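Local atomic coordinates of ribosome biogenesis GTPase A (Thermotoga maritima, PDB entry 3CNL), a protein that binds GTP as a circularly permuted GTPase and is probably required for a late step of 50S ribosomal subunit assembly. Residues K65-V68 against E69-K73. Numbering follows the deposited sequence.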
ATOM      1  N   LYS A  65     -14.221  -4.165  -5.152  1.00 28.94           N
ATOM      2  CA  LYS A  65     -15.606  -4.111  -4.672  1.00 29.54           C
ATOM      3  C   LYS A  65     -15.862  -5.100  -3.537  1.00 29.28           C
ATOM      4  O   LYS A  65     -16.513  -4.751  -2.545  1.00 30.45           O
ATOM      5  CB  LYS A  65     -16.616  -4.295  -5.804  1.00 29.91           C
ATOM      6  CG  LYS A  65     -18.055  -3.990  -5.353  1.00 32.82           C
ATOM      7  CD  LYS A  65     -18.196  -2.533  -4.913  1.00 37.44           C
ATOM      8  CE  LYS A  65     -18.887  -2.442  -3.569  1.00 38.83           C
ATOM      9  NZ  LYS A  65     -19.793  -1.251  -3.500  1.00 43.48           N
ATOM     10  N   LYS A  66     -15.352  -6.318  -3.651  1.00 28.54           N
ATOM     11  CA  LYS A  66     -15.523  -7.296  -2.570  1.00 28.17           C
ATOM     12  C   LYS A  66     -14.867  -6.853  -1.270  1.00 27.59           C
ATOM     13  O   LYS A  66     -15.345  -7.173  -0.171  1.00 26.71           O
ATOM     14  CB  LYS A  66     -14.973  -8.673  -2.972  1.00 29.34           C
ATOM     15  CG  LYS A  66     -15.889  -9.497  -3.897  1.00 29.98           C
ATOM     16  CD  LYS A  66     -17.042 -10.159  -3.118  1.00 33.19           C
ATOM     17  CE  LYS A  66     -17.844 -11.191  -3.973  1.00 31.91           C
ATOM     18  NZ  LYS A  66     -19.132 -11.571  -3.292  1.00 32.78           N
ATOM     19  N   TRP A  67     -13.738  -6.154  -1.385  1.00 26.66           N
ATOM     20  CA  TRP A  67     -13.095  -5.598  -0.195  1.00 25.84           C
ATOM     21  C   TRP A  67     -13.956  -4.512   0.446  1.00 26.01           C
ATOM     22  O   TRP A  67     -14.112  -4.489   1.671  1.00 25.60           O
ATOM     23  CB  TRP A  67     -11.670  -5.102  -0.505  1.00 24.42           C
ATOM     24  CG  TRP A  67     -10.685  -6.222  -0.538  1.00 23.20           C
ATOM     25  CD1 TRP A  67     -10.007  -6.683  -1.627  1.00 22.84           C
ATOM     26  CD2 TRP A  67     -10.277  -7.041   0.570  1.00 22.94           C
ATOM     27  NE1 TRP A  67      -9.191  -7.735  -1.265  1.00 23.61           N
ATOM     28  CE2 TRP A  67      -9.333  -7.968   0.078  1.00 23.17           C
ATOM     29  CE3 TRP A  67     -10.599  -7.063   1.938  1.00 23.23           C
ATOM     30  CZ2 TRP A  67      -8.731  -8.928   0.898  1.00 23.72           C
ATOM     31  CZ3 TRP A  67      -9.994  -7.994   2.751  1.00 23.44           C
ATOM     32  CH2 TRP A  67      -9.062  -8.926   2.227  1.00 23.28           C
ATOM     33  N   VAL A  68     -14.520  -3.620  -0.364  1.00 26.72           N
ATOM     34  CA  VAL A  68     -15.422  -2.579   0.173  1.00 28.16           C
ATOM     35  C   VAL A  68     -16.543  -3.227   0.977  1.00 29.20           C
ATOM     36  O   VAL A  68     -16.802  -2.819   2.100  1.00 29.22           O
ATOM     37  CB  VAL A  68     -16.012  -1.642  -0.919  1.00 28.30           C
ATOM     38  CG1 VAL A  68     -16.946  -0.590  -0.304  1.00 28.06           C
ATOM     39  CG2 VAL A  68     -14.888  -0.937  -1.683  1.00 28.55           C
ATOM     40  N   GLU A  69     -17.177  -4.252   0.403  1.00 30.66           N
ATOM     41  CA  GLU A  69     -18.310  -4.952   1.032  1.00 31.94           C
ATOM     42  C   GLU A  69     -17.923  -5.615   2.319  1.00 32.33           C
ATOM     43  O   GLU A  69     -18.651  -5.533   3.312  1.00 32.86           O
ATOM     44  CB  GLU A  69     -18.844  -6.020   0.096  1.00 32.73           C
ATOM     45  CG  GLU A  69     -19.250  -5.444  -1.213  1.00 35.64           C
ATOM     46  CD  GLU A  69     -20.289  -6.250  -1.907  1.00 37.85           C
ATOM     47  OE1 GLU A  69     -20.825  -7.199  -1.289  1.00 42.32           O
ATOM     48  OE2 GLU A  69     -20.560  -5.919  -3.079  1.00 42.43           O
ATOM     49  N   PHE A  70     -16.766  -6.279   2.288  1.00 32.14           N
ATOM     50  CA  PHE A  70     -16.179  -6.880   3.465  1.00 32.21           C
ATOM     51  C   PHE A  70     -16.018  -5.872   4.610  1.00 32.29           C
ATOM     52  O   PHE A  70     -16.377  -6.179   5.745  1.00 32.08           O
ATOM     53  CB  PHE A  70     -14.823  -7.524   3.115  1.00 32.10           C
ATOM     54  CG  PHE A  70     -14.128  -8.151   4.298  1.00 32.56           C
ATOM     55  CD1 PHE A  70     -14.468  -9.430   4.709  1.00 33.22           C
ATOM     56  CD2 PHE A  70     -13.139  -7.461   4.992  1.00 31.61           C
ATOM     57  CE1 PHE A  70     -13.837 -10.024   5.799  1.00 31.99           C
ATOM     58  CE2 PHE A  70     -12.496  -8.043   6.078  1.00 32.00           C
ATOM     59  CZ  PHE A  70     -12.857  -9.330   6.486  1.00 32.12           C
ATOM     60  N   PHE A  71     -15.446  -4.694   4.329  1.00 32.03           N
ATOM     61  CA  PHE A  71     -15.220  -3.712   5.394  1.00 32.09           C
ATOM     62  C   PHE A  71     -16.525  -3.069   5.859  1.00 32.95           C
ATOM     63  O   PHE A  71     -16.725  -2.885   7.065  1.00 33.26           O
ATOM     64  CB  PHE A  71     -14.163  -2.668   5.000  1.00 31.40           C
ATOM     65  CG  PHE A  71     -12.774  -3.243   4.888  1.00 29.59           C
ATOM     66  CD1 PHE A  71     -12.177  -3.857   5.973  1.00 28.60           C
ATOM     67  CD2 PHE A  71     -12.085  -3.203   3.687  1.00 28.27           C
ATOM     68  CE1 PHE A  71     -10.902  -4.404   5.868  1.00 29.28           C
ATOM     69  CE2 PHE A  71     -10.807  -3.744   3.579  1.00 27.92           C
ATOM     70  CZ  PHE A  71     -10.224  -4.347   4.664  1.00 29.20           C
ATOM     71  N   LYS A  72     -17.415  -2.755   4.915  1.00 33.65           N
ATOM     72  CA  LYS A  72     -18.766  -2.257   5.264  1.00 34.80           C
ATOM     73  C   LYS A  72     -19.496  -3.243   6.194  1.00 35.12           C
ATOM     74  O   LYS A  72     -20.101  -2.846   7.185  1.00 34.88           O
ATOM     75  CB  LYS A  72     -19.600  -1.939   4.009  1.00 34.79           C
ATOM     76  CG  LYS A  72     -18.939  -0.945   3.051  1.00 36.64           C
ATOM     77  CD  LYS A  72     -19.900  -0.034   2.291  1.00 38.41           C
ATOM     78  CE  LYS A  72     -21.121  -0.766   1.744  1.00 41.15           C
ATOM     79  NZ  LYS A  72     -22.255   0.179   1.455  1.00 43.09           N
ATOM     80  N   LYS A  73     -19.387  -4.533   5.902  1.00 36.14           N
ATOM     81  CA  LYS A  73     -19.990  -5.559   6.745  1.00 36.84           C
ATOM     82  C   LYS A  73     -19.363  -5.667   8.126  1.00 37.58           C
ATOM     83  O   LYS A  73     -20.043  -6.047   9.072  1.00 37.75           O
ATOM     84  CB  LYS A  73     -20.011  -6.916   6.041  1.00 37.50           C
ATOM     85  CG  LYS A  73     -21.073  -7.005   4.944  1.00 37.53           C
ATOM     86  CD  LYS A  73     -21.285  -8.450   4.467  1.00 40.52           C
ATOM     87  CE  LYS A  73     -20.247  -8.849   3.433  1.00 39.99           C
ATOM     88  NZ  LYS A  73     -20.426 -10.245   2.920  1.00 44.64           N
TER
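W67 meets F70 and F71 on one side of the helix, at positions three and four residues further along. The edge of the indole six-membered ring is directed at the face of F70 in an offset edge-to-face pair, with the planes at 81°. CZ3 of W67 lies 3.9 Å from CD2 of F70. F71 sits differently: its ring is tilted only 24° from the indole but slid along it, so there is little overlap. Here CE2 of F71 touches CE3 of W67 at 3.7 Å. F70 CG is anti to the backbone N (chi1 179°), which brings its ring next to the indole edge. With an alanine in place of F71, the CE2 contact with the indole is likely to be lost and a gap opened toward I51 and V78. On another side, the K65 chain crosses E69, with K65 CE 3.8 Å from E69 CG. K65 NZ stays 4.7 Å from E69 OE2, too far for a salt bridge.

The three aromatics belong to helix 61-73, the crossover of a parallel beta-alpha-beta unit between strands 48-54 and 78-80. Backbone bonds set the spacing, among them F71 N to W67 O at 3.0 Å. F35 packs against both W67 and F70, and W67 NE1 is hydrogen-bonded to E246 O.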